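Local coordinates for biofilm-associated surface protein (Staphylococcus aureus, PDB 7C7U), which probably promotes staphylococcal biofilm formation as a calcium-binding adhesion protein of the cell surface, able to switch toward functional amyloid, at residues L24-N29 against I177-E182; L163-F168 against G185-K190; F362-Y367 against G381-A386; K435-D440 against E509-E514; A463-A468 against G494-A499. All blocks are in the same frame, centred on the assembly; numbering follows the deposited sequence.

Contact 1: L24-N29 against I177-E182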
# COMPACT_ATOMS: atom_id res chain seq x y z
N LEU A 24 1.98 3.55 4.91
CA LEU A 24 3.41 3.50 4.62
C LEU A 24 3.76 2.19 3.93
O LEU A 24 3.13 1.15 4.18
CB LEU A 24 4.24 3.64 5.90
CG LEU A 24 4.12 4.99 6.62
CD1 LEU A 24 5.05 5.04 7.82
CD2 LEU A 24 4.42 6.14 5.67
N GLY A 25 4.73 2.25 3.03
CA GLY A 25 5.29 1.05 2.44
C GLY A 25 6.18 0.31 3.43
O GLY A 25 6.43 0.75 4.55
N TYR A 26 6.67 -0.85 2.99
CA TYR A 26 7.50 -1.72 3.80
C TYR A 26 8.94 -1.75 3.29
O TYR A 26 9.19 -1.65 2.09
CB TYR A 26 6.95 -3.15 3.83
CG TYR A 26 5.73 -3.37 4.70
CD1 TYR A 26 5.78 -3.18 6.08
CD2 TYR A 26 4.52 -3.78 4.14
CE1 TYR A 26 4.65 -3.40 6.87
CE2 TYR A 26 3.39 -3.99 4.92
CZ TYR A 26 3.46 -3.80 6.28
OH TYR A 26 2.34 -4.01 7.06
N THR A 27 9.87 -1.91 4.23
CA THR A 27 11.27 -2.21 3.94
C THR A 27 11.69 -3.38 4.82
O THR A 27 11.06 -3.65 5.85
CB THR A 27 12.20 -1.03 4.20
OG1 THR A 27 13.53 -1.37 3.78
CG2 THR A 27 12.24 -0.71 5.70
N ASP A 28 12.74 -4.08 4.41
CA ASP A 28 13.24 -5.22 5.17
C ASP A 28 14.49 -4.84 5.95
O ASP A 28 15.38 -4.16 5.43
CB ASP A 28 13.53 -6.42 4.26
CG ASP A 28 12.30 -6.88 3.50
OD1 ASP A 28 12.05 -6.36 2.40
OD2 ASP A 28 11.59 -7.77 4.02
N ASN A 29 14.52 -5.27 7.21
CA ASN A 29 15.72 -5.19 8.04
C ASN A 29 15.53 -6.26 9.11
O ASN A 29 14.80 -6.04 10.09
CB ASN A 29 15.91 -3.80 8.63
CG ASN A 29 17.21 -3.67 9.44
OD1 ASN A 29 17.73 -4.66 9.96
ND2 ASN A 29 17.72 -2.45 9.55
N ILE A 177 8.01 1.04 6.87
CA ILE A 177 7.88 0.17 8.04
C ILE A 177 8.81 -1.02 7.88
O ILE A 177 8.77 -1.72 6.86
CB ILE A 177 6.42 -0.29 8.22
CG1 ILE A 177 5.48 0.90 8.39
CG2 ILE A 177 6.30 -1.25 9.41
CD1 ILE A 177 4.02 0.54 8.22
N VAL A 178 9.64 -1.25 8.89
CA VAL A 178 10.47 -2.44 8.99
C VAL A 178 9.54 -3.64 9.18
O VAL A 178 8.91 -3.79 10.23
CB VAL A 178 11.47 -2.34 10.15
CG1 VAL A 178 12.38 -3.57 10.19
CG2 VAL A 178 12.27 -1.04 10.03
N ARG A 179 9.47 -4.51 8.17
CA ARG A 179 8.41 -5.51 8.09
C ARG A 179 8.35 -6.37 9.35
O ARG A 179 7.27 -6.61 9.91
CB ARG A 179 8.61 -6.37 6.84
CG ARG A 179 7.63 -7.51 6.66
CD ARG A 179 7.93 -8.26 5.36
NE ARG A 179 8.66 -7.42 4.41
CZ ARG A 179 8.12 -6.81 3.36
NH1 ARG A 179 6.82 -6.96 3.10
NH2 ARG A 179 8.86 -6.06 2.56
N THR A 180 9.51 -6.83 9.84
CA THR A 180 9.51 -7.77 10.95
C THR A 180 9.23 -7.11 12.29
O THR A 180 9.04 -7.83 13.28
CB THR A 180 10.86 -8.50 11.01
OG1 THR A 180 11.92 -7.53 10.97
CG2 THR A 180 11.01 -9.42 9.82
N SER A 181 9.18 -5.79 12.36
CA SER A 181 8.95 -5.10 13.62
C SER A 181 7.47 -4.90 13.94
O SER A 181 7.14 -4.55 15.08
CB SER A 181 9.63 -3.73 13.61
OG SER A 181 8.91 -2.83 12.80
N GLU A 182 6.59 -5.12 12.97
CA GLU A 182 5.22 -4.64 13.03
C GLU A 182 4.36 -5.49 13.96
O GLU A 182 4.38 -6.72 13.92
CB GLU A 182 4.61 -4.61 11.63
CG GLU A 182 3.22 -4.00 11.59
CD GLU A 182 2.36 -4.56 10.47
OE1 GLU A 182 2.92 -4.94 9.41
OE2 GLU A 182 1.12 -4.61 10.66
O HOH W 1 12.21 -6.37 8.27

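Contact 2: L163-F168 against G185-K190. With CA (calcium ion), chain C.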
# COMPACT_ATOMS: atom_id res chain seq x y z
N LEU A 163 -11.10 -0.21 19.18
CA LEU A 163 -10.15 0.88 19.33
C LEU A 163 -8.78 0.32 18.98
O LEU A 163 -8.14 -0.33 19.81
CB LEU A 163 -10.19 1.47 20.74
CG LEU A 163 -11.58 1.94 21.16
CD1 LEU A 163 -11.66 2.07 22.68
CD2 LEU A 163 -11.94 3.25 20.47
N ASN A 164 -8.34 0.55 17.74
CA ASN A 164 -7.17 -0.14 17.21
C ASN A 164 -5.87 0.53 17.65
O ASN A 164 -5.83 1.73 17.96
CB ASN A 164 -7.21 -0.21 15.68
CG ASN A 164 -8.57 -0.65 15.17
OD1 ASN A 164 -9.42 0.17 14.87
ND2 ASN A 164 -8.80 -1.95 15.11
N HIS A 165 -4.80 -0.27 17.70
CA HIS A 165 -3.47 0.27 17.89
C HIS A 165 -2.50 -0.47 16.98
O HIS A 165 -2.75 -1.60 16.55
CB HIS A 165 -2.99 0.22 19.37
CG HIS A 165 -3.12 -1.11 20.05
ND1 HIS A 165 -2.31 -2.18 19.74
CD2 HIS A 165 -3.91 -1.52 21.07
CE1 HIS A 165 -2.61 -3.20 20.53
NE2 HIS A 165 -3.58 -2.83 21.34
N GLN A 166 -1.41 0.20 16.66
CA GLN A 166 -0.34 -0.41 15.89
C GLN A 166 0.98 0.16 16.37
O GLN A 166 1.07 1.33 16.74
CB GLN A 166 -0.54 -0.13 14.38
CG GLN A 166 0.44 -0.82 13.46
CD GLN A 166 0.33 -0.31 12.04
OE1 GLN A 166 0.21 0.89 11.81
NE2 GLN A 166 0.37 -1.22 11.07
N VAL A 167 2.01 -0.68 16.37
CA VAL A 167 3.35 -0.27 16.75
C VAL A 167 4.32 -0.87 15.73
O VAL A 167 4.09 -1.97 15.20
CB VAL A 167 3.68 -0.68 18.21
CG1 VAL A 167 3.78 -2.20 18.36
CG2 VAL A 167 4.93 -0.00 18.70
N PHE A 168 5.37 -0.13 15.42
CA PHE A 168 6.39 -0.63 14.50
C PHE A 168 7.61 0.27 14.59
O PHE A 168 7.57 1.37 15.15
CB PHE A 168 5.87 -0.67 13.05
CG PHE A 168 5.26 0.62 12.57
CD1 PHE A 168 3.93 0.91 12.84
CD2 PHE A 168 6.00 1.53 11.82
CE1 PHE A 168 3.35 2.10 12.40
CE2 PHE A 168 5.42 2.72 11.36
CZ PHE A 168 4.10 3.00 11.66
N GLY A 185 -3.14 -4.60 17.18
CA GLY A 185 -4.11 -5.10 18.15
C GLY A 185 -5.23 -4.09 18.38
O GLY A 185 -5.44 -3.16 17.60
N TYR A 186 -5.94 -4.28 19.49
CA TYR A 186 -6.96 -3.33 19.87
C TYR A 186 -7.12 -3.37 21.37
O TYR A 186 -6.87 -4.41 22.00
CB TYR A 186 -8.30 -3.59 19.17
CG TYR A 186 -8.87 -4.99 19.34
CD1 TYR A 186 -9.77 -5.28 20.37
CD2 TYR A 186 -8.54 -6.01 18.46
CE1 TYR A 186 -10.31 -6.55 20.51
CE2 TYR A 186 -9.08 -7.28 18.59
CZ TYR A 186 -9.96 -7.54 19.64
OH TYR A 186 -10.49 -8.80 19.79
N PHE A 187 -7.51 -2.23 21.94
CA PHE A 187 -7.76 -2.12 23.38
C PHE A 187 -9.00 -2.90 23.75
O PHE A 187 -10.00 -2.89 23.02
CB PHE A 187 -7.94 -0.67 23.78
CG PHE A 187 -6.72 0.18 23.60
CD1 PHE A 187 -5.73 0.20 24.58
CD2 PHE A 187 -6.58 0.98 22.47
CE1 PHE A 187 -4.61 1.00 24.42
CE2 PHE A 187 -5.47 1.78 22.31
CZ PHE A 187 -4.47 1.78 23.28
N LEU A 188 -8.95 -3.57 24.89
CA LEU A 188 -10.10 -4.34 25.35
C LEU A 188 -11.02 -3.42 26.14
O LEU A 188 -10.57 -2.64 26.98
CB LEU A 188 -9.66 -5.52 26.21
CG LEU A 188 -8.75 -6.54 25.52
CD1 LEU A 188 -8.43 -7.72 26.41
CD2 LEU A 188 -9.37 -6.99 24.20
N THR A 189 -12.31 -3.48 25.82
CA THR A 189 -13.34 -2.74 26.54
C THR A 189 -14.37 -3.73 27.06
O THR A 189 -14.29 -4.93 26.81
CB THR A 189 -14.05 -1.71 25.64
OG1 THR A 189 -14.89 -2.40 24.70
CG2 THR A 189 -13.05 -0.82 24.92
N LYS A 190 -15.39 -3.18 27.75
CA LYS A 190 -16.49 -4.03 28.18
C LYS A 190 -17.17 -4.74 27.01
O LYS A 190 -17.78 -5.79 27.22
CB LYS A 190 -17.53 -3.21 28.97
CG LYS A 190 -16.99 -2.69 30.30
CD LYS A 190 -17.99 -1.77 31.01
CE LYS A 190 -17.62 -1.65 32.49
NZ LYS A 190 -18.43 -0.62 33.20
CA CA C . -11.49 1.64 15.17
O HOH W 2 -11.56 -1.82 21.29
O HOH W 3 -4.29 -4.75 23.45
O HOH W 4 -12.61 3.58 16.00
O HOH W 5 -11.50 0.60 13.00

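Contact 3: F362-Y367 against G381-A386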
# COMPACT_ATOMS: atom_id res chain seq x y z
N PHE A 362 -10.07 -5.11 10.10
CA PHE A 362 -10.48 -6.42 10.57
C PHE A 362 -9.63 -6.80 11.78
O PHE A 362 -8.43 -6.53 11.81
CB PHE A 362 -10.36 -7.48 9.49
CG PHE A 362 -11.06 -7.09 8.20
CD1 PHE A 362 -10.42 -6.31 7.26
CD2 PHE A 362 -12.37 -7.47 7.96
CE1 PHE A 362 -11.06 -5.92 6.08
CE2 PHE A 362 -13.01 -7.09 6.78
CZ PHE A 362 -12.35 -6.32 5.85
N THR A 363 -10.26 -7.40 12.78
CA THR A 363 -9.58 -7.70 14.03
C THR A 363 -9.57 -9.19 14.28
O THR A 363 -10.44 -9.92 13.79
CB THR A 363 -10.21 -6.94 15.20
OG1 THR A 363 -11.61 -7.16 15.20
CG2 THR A 363 -9.94 -5.44 15.06
N PHE A 364 -8.55 -9.64 15.02
CA PHE A 364 -8.29 -11.05 15.29
C PHE A 364 -7.78 -11.19 16.71
O PHE A 364 -7.31 -10.21 17.31
CB PHE A 364 -7.25 -11.64 14.33
CG PHE A 364 -7.50 -11.27 12.90
CD1 PHE A 364 -7.08 -10.03 12.42
CD2 PHE A 364 -8.19 -12.12 12.07
CE1 PHE A 364 -7.34 -9.67 11.09
CE2 PHE A 364 -8.45 -11.76 10.75
CZ PHE A 364 -8.02 -10.54 10.28
N ALA A 365 -7.88 -12.40 17.25
CA ALA A 365 -7.35 -12.73 18.58
C ALA A 365 -6.88 -14.18 18.61
O ALA A 365 -7.39 -15.04 17.88
CB ALA A 365 -8.37 -12.48 19.70
N GLY A 366 -5.91 -14.45 19.49
CA GLY A 366 -5.41 -15.79 19.71
C GLY A 366 -4.95 -15.91 21.15
O GLY A 366 -4.55 -14.93 21.77
N TYR A 367 -5.07 -17.11 21.71
CA TYR A 367 -4.70 -17.34 23.11
C TYR A 367 -4.64 -18.84 23.36
O TYR A 367 -5.24 -19.64 22.64
CB TYR A 367 -5.69 -16.67 24.09
CG TYR A 367 -7.15 -17.07 23.92
CD1 TYR A 367 -7.95 -16.45 22.94
CD2 TYR A 367 -7.72 -18.04 24.72
CE1 TYR A 367 -9.28 -16.82 22.79
CE2 TYR A 367 -9.04 -18.42 24.57
CZ TYR A 367 -9.82 -17.79 23.60
OH TYR A 367 -11.13 -18.18 23.45
N GLY A 381 -3.26 -12.50 22.48
CA GLY A 381 -2.77 -11.49 21.56
C GLY A 381 -3.86 -11.12 20.57
O GLY A 381 -4.59 -11.97 20.07
N THR A 382 -3.97 -9.85 20.31
CA THR A 382 -4.93 -9.40 19.31
C THR A 382 -4.16 -8.86 18.13
O THR A 382 -2.94 -8.69 18.20
CB THR A 382 -5.86 -8.32 19.87
OG1 THR A 382 -5.08 -7.21 20.35
CG2 THR A 382 -6.73 -8.88 21.00
N SER A 383 -4.88 -8.60 17.04
CA SER A 383 -4.25 -7.99 15.87
C SER A 383 -5.33 -7.27 15.08
O SER A 383 -6.53 -7.55 15.24
CB SER A 383 -3.52 -9.01 14.99
OG SER A 383 -4.36 -10.11 14.68
N THR A 384 -4.87 -6.35 14.23
CA THR A 384 -5.72 -5.56 13.34
C THR A 384 -5.13 -5.62 11.93
O THR A 384 -3.94 -5.33 11.75
CB THR A 384 -5.81 -4.09 13.79
OG1 THR A 384 -6.54 -3.98 15.00
CG2 THR A 384 -6.56 -3.25 12.73
N LEU A 385 -5.96 -5.97 10.94
CA LEU A 385 -5.59 -5.82 9.52
C LEU A 385 -6.29 -4.57 8.99
O LEU A 385 -7.52 -4.52 8.93
CB LEU A 385 -5.98 -7.06 8.71
CG LEU A 385 -5.84 -6.93 7.16
CD1 LEU A 385 -4.38 -6.95 6.78
CD2 LEU A 385 -6.61 -8.05 6.49
N ALA A 386 -5.50 -3.52 8.70
CA ALA A 386 -6.00 -2.21 8.29
C ALA A 386 -5.90 -2.12 6.76
O ALA A 386 -4.86 -1.76 6.21
CB ALA A 386 -5.21 -1.10 8.96

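Contact 4: K435-D440 against E509-E514. With CA (calcium ion), chain G.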
# COMPACT_ATOMS: atom_id res chain seq x y z
N LYS A 435 -2.59 7.26 -23.12
CA LYS A 435 -3.05 7.10 -24.50
C LYS A 435 -1.96 7.52 -25.48
O LYS A 435 -1.45 8.65 -25.39
CB LYS A 435 -4.31 7.92 -24.73
CG LYS A 435 -5.03 7.64 -26.04
CD LYS A 435 -6.21 8.57 -26.19
CE LYS A 435 -7.07 8.19 -27.38
NZ LYS A 435 -8.07 9.26 -27.66
N PRO A 436 -1.58 6.67 -26.42
CA PRO A 436 -0.55 7.06 -27.38
C PRO A 436 -1.06 8.18 -28.27
O PRO A 436 -2.26 8.32 -28.51
CB PRO A 436 -0.31 5.78 -28.18
CG PRO A 436 -1.58 5.00 -28.09
CD PRO A 436 -2.19 5.36 -26.73
N GLN A 437 -0.12 9.00 -28.76
CA GLN A 437 -0.42 10.10 -29.68
C GLN A 437 0.57 10.04 -30.85
O GLN A 437 1.77 9.84 -30.65
CB GLN A 437 -0.33 11.48 -29.00
CG GLN A 437 -1.15 11.63 -27.69
CD GLN A 437 -2.64 11.69 -27.97
OE1 GLN A 437 -3.04 12.00 -29.09
NE2 GLN A 437 -3.46 11.42 -26.95
N ALA A 438 0.07 10.21 -32.07
CA ALA A 438 0.93 10.17 -33.24
C ALA A 438 0.40 11.18 -34.25
O ALA A 438 -0.80 11.20 -34.52
CB ALA A 438 0.97 8.76 -33.84
N ALA A 439 1.29 12.02 -34.77
CA ALA A 439 0.91 12.96 -35.82
C ALA A 439 0.56 12.21 -37.10
O ALA A 439 1.14 11.16 -37.40
CB ALA A 439 2.06 13.93 -36.11
N ASP A 440 -0.40 12.76 -37.85
CA ASP A 440 -0.70 12.25 -39.18
C ASP A 440 0.55 12.34 -40.06
O ASP A 440 1.40 13.23 -39.90
CB ASP A 440 -1.85 13.03 -39.83
CG ASP A 440 -3.17 12.88 -39.09
OD1 ASP A 440 -3.33 11.94 -38.28
OD2 ASP A 440 -4.09 13.70 -39.36
N GLU A 509 -2.57 -0.06 -25.22
CA GLU A 509 -3.13 1.28 -25.29
C GLU A 509 -3.09 1.74 -26.75
O GLU A 509 -2.05 1.64 -27.40
CB GLU A 509 -2.34 2.24 -24.40
CG GLU A 509 -2.50 1.97 -22.88
CD GLU A 509 -3.91 2.30 -22.37
OE1 GLU A 509 -4.13 2.30 -21.15
OE2 GLU A 509 -4.81 2.57 -23.20
N VAL A 510 -4.24 2.21 -27.26
CA VAL A 510 -4.41 2.46 -28.69
C VAL A 510 -4.86 3.89 -28.94
O VAL A 510 -5.53 4.52 -28.11
CB VAL A 510 -5.42 1.48 -29.35
CG1 VAL A 510 -4.89 0.06 -29.37
CG2 VAL A 510 -6.78 1.55 -28.64
N ASN A 511 -4.49 4.40 -30.11
CA ASN A 511 -5.07 5.59 -30.71
C ASN A 511 -5.02 5.39 -32.22
O ASN A 511 -4.37 4.45 -32.70
CB ASN A 511 -4.32 6.86 -30.26
CG ASN A 511 -5.12 8.14 -30.45
OD1 ASN A 511 -6.29 8.10 -30.83
ND2 ASN A 511 -4.49 9.27 -30.20
N THR A 512 -5.71 6.24 -32.97
CA THR A 512 -5.66 6.20 -34.42
C THR A 512 -5.04 7.47 -34.99
O THR A 512 -5.12 8.55 -34.39
CB THR A 512 -7.04 6.00 -35.05
OG1 THR A 512 -7.94 7.00 -34.56
CG2 THR A 512 -7.58 4.61 -34.72
N PHE A 513 -4.41 7.33 -36.15
CA PHE A 513 -3.86 8.45 -36.89
C PHE A 513 -4.10 8.18 -38.37
O PHE A 513 -4.51 7.09 -38.76
CB PHE A 513 -2.37 8.68 -36.60
CG PHE A 513 -1.46 7.58 -37.10
CD1 PHE A 513 -1.25 6.42 -36.36
CD2 PHE A 513 -0.81 7.71 -38.32
CE1 PHE A 513 -0.40 5.42 -36.82
CE2 PHE A 513 0.03 6.72 -38.79
CZ PHE A 513 0.23 5.57 -38.04
N GLU A 514 -3.85 9.20 -39.19
CA GLU A 514 -4.10 9.10 -40.62
C GLU A 514 -2.80 9.10 -41.42
O GLU A 514 -1.87 9.86 -41.13
CB GLU A 514 -4.99 10.25 -41.08
CG GLU A 514 -6.35 10.26 -40.38
CD GLU A 514 -7.24 9.12 -40.84
OE1 GLU A 514 -7.26 8.82 -42.06
OE2 GLU A 514 -7.93 8.52 -39.98
CA CA G . -3.53 3.24 -19.11
O HOH W 6 -8.61 9.37 -30.03
O HOH W 7 -5.87 11.99 -30.16

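Contact 5: A463-A468 against G494-A499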
# COMPACT_ATOMS: atom_id res chain seq x y z
N ALA A 463 5.79 -0.28 -29.56
CA ALA A 463 4.81 0.41 -30.37
C ALA A 463 4.67 -0.31 -31.70
O ALA A 463 5.66 -0.73 -32.31
CB ALA A 463 5.22 1.87 -30.61
N LYS A 464 3.42 -0.43 -32.15
CA LYS A 464 3.08 -1.12 -33.38
C LYS A 464 2.18 -0.21 -34.20
O LYS A 464 1.25 0.40 -33.66
CB LYS A 464 2.36 -2.45 -33.12
CG LYS A 464 3.04 -3.38 -32.11
CD LYS A 464 1.99 -4.22 -31.42
CE LYS A 464 2.58 -5.30 -30.55
NZ LYS A 464 1.46 -5.98 -29.82
N VAL A 465 2.44 -0.14 -35.50
CA VAL A 465 1.54 0.50 -36.46
C VAL A 465 0.80 -0.61 -37.20
O VAL A 465 1.40 -1.51 -37.78
CB VAL A 465 2.31 1.43 -37.42
CG1 VAL A 465 1.36 2.05 -38.45
CG2 VAL A 465 3.01 2.53 -36.62
N ILE A 466 -0.53 -0.55 -37.13
CA ILE A 466 -1.41 -1.60 -37.63
C ILE A 466 -2.44 -0.93 -38.54
O ILE A 466 -3.03 0.09 -38.16
CB ILE A 466 -2.11 -2.35 -36.47
CG1 ILE A 466 -1.10 -2.90 -35.47
CG2 ILE A 466 -3.00 -3.46 -36.99
CD1 ILE A 466 -1.74 -3.32 -34.16
N ASN A 467 -2.63 -1.49 -39.74
CA ASN A 467 -3.61 -0.93 -40.66
C ASN A 467 -5.03 -1.35 -40.27
O ASN A 467 -5.24 -2.15 -39.34
CB ASN A 467 -3.26 -1.32 -42.11
CG ASN A 467 -3.50 -2.79 -42.42
OD1 ASN A 467 -4.20 -3.50 -41.70
ND2 ASN A 467 -2.89 -3.26 -43.50
N ALA A 468 -6.02 -0.82 -41.00
CA ALA A 468 -7.42 -1.03 -40.67
C ALA A 468 -7.85 -2.49 -40.75
O ALA A 468 -8.84 -2.86 -40.12
CB ALA A 468 -8.31 -0.19 -41.59
N GLY A 494 -5.06 5.91 -45.33
CA GLY A 494 -6.14 5.36 -44.54
C GLY A 494 -5.93 5.62 -43.06
O GLY A 494 -5.00 6.31 -42.64
N THR A 495 -6.84 5.05 -42.27
CA THR A 495 -6.78 5.15 -40.82
C THR A 495 -5.96 4.00 -40.27
O THR A 495 -6.24 2.83 -40.56
CB THR A 495 -8.19 5.13 -40.21
OG1 THR A 495 -8.93 6.25 -40.70
CG2 THR A 495 -8.12 5.20 -38.69
N TYR A 496 -4.94 4.33 -39.48
CA TYR A 496 -4.04 3.37 -38.86
C TYR A 496 -4.15 3.45 -37.34
O TYR A 496 -4.55 4.48 -36.79
CB TYR A 496 -2.59 3.63 -39.30
CG TYR A 496 -2.31 3.23 -40.72
CD1 TYR A 496 -2.87 3.94 -41.79
CD2 TYR A 496 -1.50 2.15 -41.00
CE1 TYR A 496 -2.62 3.56 -43.12
CE2 TYR A 496 -1.23 1.76 -42.31
CZ TYR A 496 -1.81 2.47 -43.37
OH TYR A 496 -1.54 2.08 -44.66
N THR A 497 -3.79 2.35 -36.68
CA THR A 497 -3.73 2.29 -35.22
C THR A 497 -2.27 2.36 -34.78
O THR A 497 -1.42 1.67 -35.34
CB THR A 497 -4.35 1.00 -34.69
OG1 THR A 497 -5.69 0.88 -35.15
CG2 THR A 497 -4.32 0.96 -33.15
N ILE A 498 -2.00 3.20 -33.78
CA ILE A 498 -0.74 3.16 -33.05
C ILE A 498 -1.03 2.47 -31.73
O ILE A 498 -1.81 2.98 -30.91
CB ILE A 498 -0.11 4.56 -32.86
CG1 ILE A 498 1.14 4.47 -31.97
CG2 ILE A 498 -1.11 5.59 -32.35
CD1 ILE A 498 2.26 3.62 -32.60
N ALA A 499 -0.44 1.29 -31.53
CA ALA A 499 -0.71 0.45 -30.37
C ALA A 499 0.55 0.31 -29.54
O ALA A 499 1.62 0.02 -30.08
CB ALA A 499 -1.21 -0.94 -30.80
O HOH W 8 -1.65 -1.05 -44.84
O HOH W 9 -6.12 -0.98 -36.73
O HOH W 10 -5.45 1.30 -42.59

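Contact 1: L24-N29 against I177-E182
Tyr26 lies beside Ile177 in a short parallel beta pairing, through which strand 26-27 joins strand 176-178 in a mixed sheet. The backbone supplies three hydrogen bonds: Ile177 N gives to Gly25 O, Thr27 N to Ile177 O, and Arg179 N to Thr27 O. The tight part is on the face that carries Tyr26 and Ile177. Ile177, branched at CB and buried, fills the space between Leu24 and the tyrosine: its CD1 meets Leu24 CB at 3.9 Å, while its CG2 touches Tyr26 CE1 at 3.7 Å. The tyrosine ring swings onto this branch because CG stands beside its own backbone N (chi1 -75°), and Ile177 O lies at the ring edge, in its plane.

Toward solvent the contact is looser and relies on charge. Exposed Asp28 is held side-on by Arg179, NE to OD2 at 3.0 Å and NH2 to OD1 at 3.2 Å, both nitrogens coming from above the carboxylate plane. A bend at chi3 brings the guanidinium back over Tyr26, whose CB sits against one of its faces. Farther along, a water accepts from Asn29 N and Thr180 N where direct pairing has ended. The tyrosine needs its hydroxyl as well as its ring: Tyr26 OH donates to Glu182 OE1 over 2.6 Å, reaching that oxygen 44° out of the carboxylate plane.

Contact 2: L163-F168 against G185-K190
His165 spreads its imidazole over the Gly185-Tyr186 peptide, where two strands meet as an antiparallel pair. Its CB lies 4.2 Å from Phe187 CE2. At CB the chain turns into the crowded position between backbone N and carbonyl carbon (chi1 51°), which folds the ring across the partner strand. CG is then 3.9 Å from Gly185 O, and Gly185 C lies under the middle of one ring face. ND1 and CE1 lie above the glycine, with CE1 only 3.4 Å from Gly185 CA; a residue without a side chain suits this place because the imidazole already occupies it. At CD2 the ring turns its edge to the face of Phe187 in a T-shaped pair, planes 77° apart. At the tip, NE2 shares a water with Tyr186 O, at 2.9 Å from NE2. Between the backbones, His165 N donates to Gly185 O, and Phe187 N to Leu163 O at 2.9 Å.

Asn164, on the reverse face, sends OD1 to a calcium ion at 2.6 Å; Asp77, Asn161, the Lys162 carbonyl and two waters complete the site. Strand 163-171 is flanked on its far edge by strand 70-76. Phe37 and Pro39 of strand 36-39 pack on the His165 and Phe187 side, while Thr382 and Thr384 of strand 381-388 bond to the Tyr186 and Asn164 side.

Contact 3: F362-Y367 against G381-A386
Phe364 and Ser383 form the middle of three hydrogen-bonded pairs in an antiparallel beta hairpin, with Phe362-Leu385 before it and Gly366-Gly381 after it. Each pair gives two backbone bonds; the shortest runs from Leu385 N to Phe362 O at 2.7 Å. In the non-hydrogen-bonded pairs between them, alpha carbons lean on carbonyls, as Ala365 CA does on Gly381 O at 3.2 Å.

Apolar packing occupies the face of the phenylalanines. Phe364 has CG beside its backbone N (chi1 -46°), which carries CE1 to 3.8 Å from Leu385 CB, a carbon at the ring edge. Phe362 CD1 meets Leu385 CD2 more loosely, at 4.3 Å. Small Ser383 sits beside the root of the Phe364 side chain, its OG 3.3 Å from Phe364 CB. Ile229 and Ile231 of strand 228-237 cover this side.

Threonines mark the other face. Thr363 and Thr384 lie side by side, CG2 of the first 3.7 Å from OG1 of the second, and Ala365 CB packs on Thr382 CG2. The hydroxyls of Thr382 and Thr384 bond to Tyr186 N and to Gly185 O and Asn164 ND2. The hairpin thus turns an apolar face to one sheet and a hydrogen-bonding face to the calcium-bearing one.

Contact 4: K435-D440 against E509-E514
Asn511 reaches across to Pro436, and Asp440 to Glu514, bridging two segments that run in nearly the same direction (14° apart); the backbone pairing of their strands is taken up only just beyond, between Glu514 and Ile441.

Within the two segments the direct hydrogen bonds each use a side chain. With its CG anti to the backbone N (chi1 -161°), Asn511 extends toward the other strand and gives ND2 to Pro436 O at 3.0 Å, in the plane of that carbonyl. The same ND2 donates to a water that also bonds to Gln437 OE1, while Asn511 OD1 turns back to accept weakly from Thr512 N. An amide suits the place because it can donate and accept at once. At the far end Asp440 OD1 takes Glu514 N at 2.9 Å, from well above the carboxylate plane. The two acidic groups stay apart, Glu514 OE2 being bonded instead to Thr495 OG1.

Packing fills the rest. The Pro436 ring rests on the peptide after Glu509, its CG 3.5 Å from Glu509 O, and its CD touches Glu509 CB at 3.9 Å. Ala438, with only a methyl, lets the Phe513 ring come close, Ala438 CB meeting Phe513 CD1 at 4.1 Å.

Metal binding enters through Glu509, whose OE1 holds a calcium ion at 2.3 Å alongside Asp414, Asp416, Glu423, Ser430 and Val433; OE2 forms a salt bridge with Lys418. Joining first and last strands in parallel is consistent with an immunoglobulin-like domain: strand 509-516 has strand 494-501 on its other edge, and strand 437-442 has strand 447-451.

Contact 5: A463-A468 against G494-A499
Thr497 N gives to Ile466 O at 2.8 Å, almost straight at 176°, and Ile466 N returns to Thr497 O. Lys464 and Ala499 repeat the exchange. Farther out the strands begin to part, and a water takes over, accepting from Ala468 N at 2.7 Å and donating to Thr495 O at the same length. The direct bonds are regular antiparallel pairing of strands 462-466 and 494-501, in the mixed sheet of a domain that is probably immunoglobulin-like.

The two faces differ in character. On the inner one, a turn at chi2 (63°) brings Ile498 CD1 back toward the partner strand, 4.0 Å from Ala463 CB; Phe484 and Val486 of strand 483-487 lie against this group. Val465 CG1 meets Tyr496 CD2 at 3.8 Å. Asn467 CB continues the row, touching Tyr496 CE2 at 3.7 Å. Its OD1 accepts from Thr471 N. The tyrosine gives aromatic bulk inside while its OH reaches Pro492 O. On the outer face Ile466 CD1 packs on the methyl of Ala499 (CB), a residue small enough to be covered by it. Lys464 stretches away to a salt bridge with Asp501.

The contacts form two well-separated groups, contacts 2 and 3 lying across the chain's centre from contacts 4 and 5; the centres of contacts 2 and 5 are 57 Å apart. Contacts 2 and 3, 9 Å between centres, join two sheets: Tyr186 CE2 packs on Thr363 CB at 3.6 Å, and the Thr363 side chain is about 7 Å from the calcium ion held by Asn164. Contact 1 shares the sheet of contact 2, where Ile177 CG1 packs on Phe168 CE2 at 3.5 Å. In the other group contacts 4 and 5, 8 Å between centres, meet in adjacent strands, Tyr496 N being 2.9 Å from Phe513 O. Glu509 ties contact 4 to a separate calcium cluster.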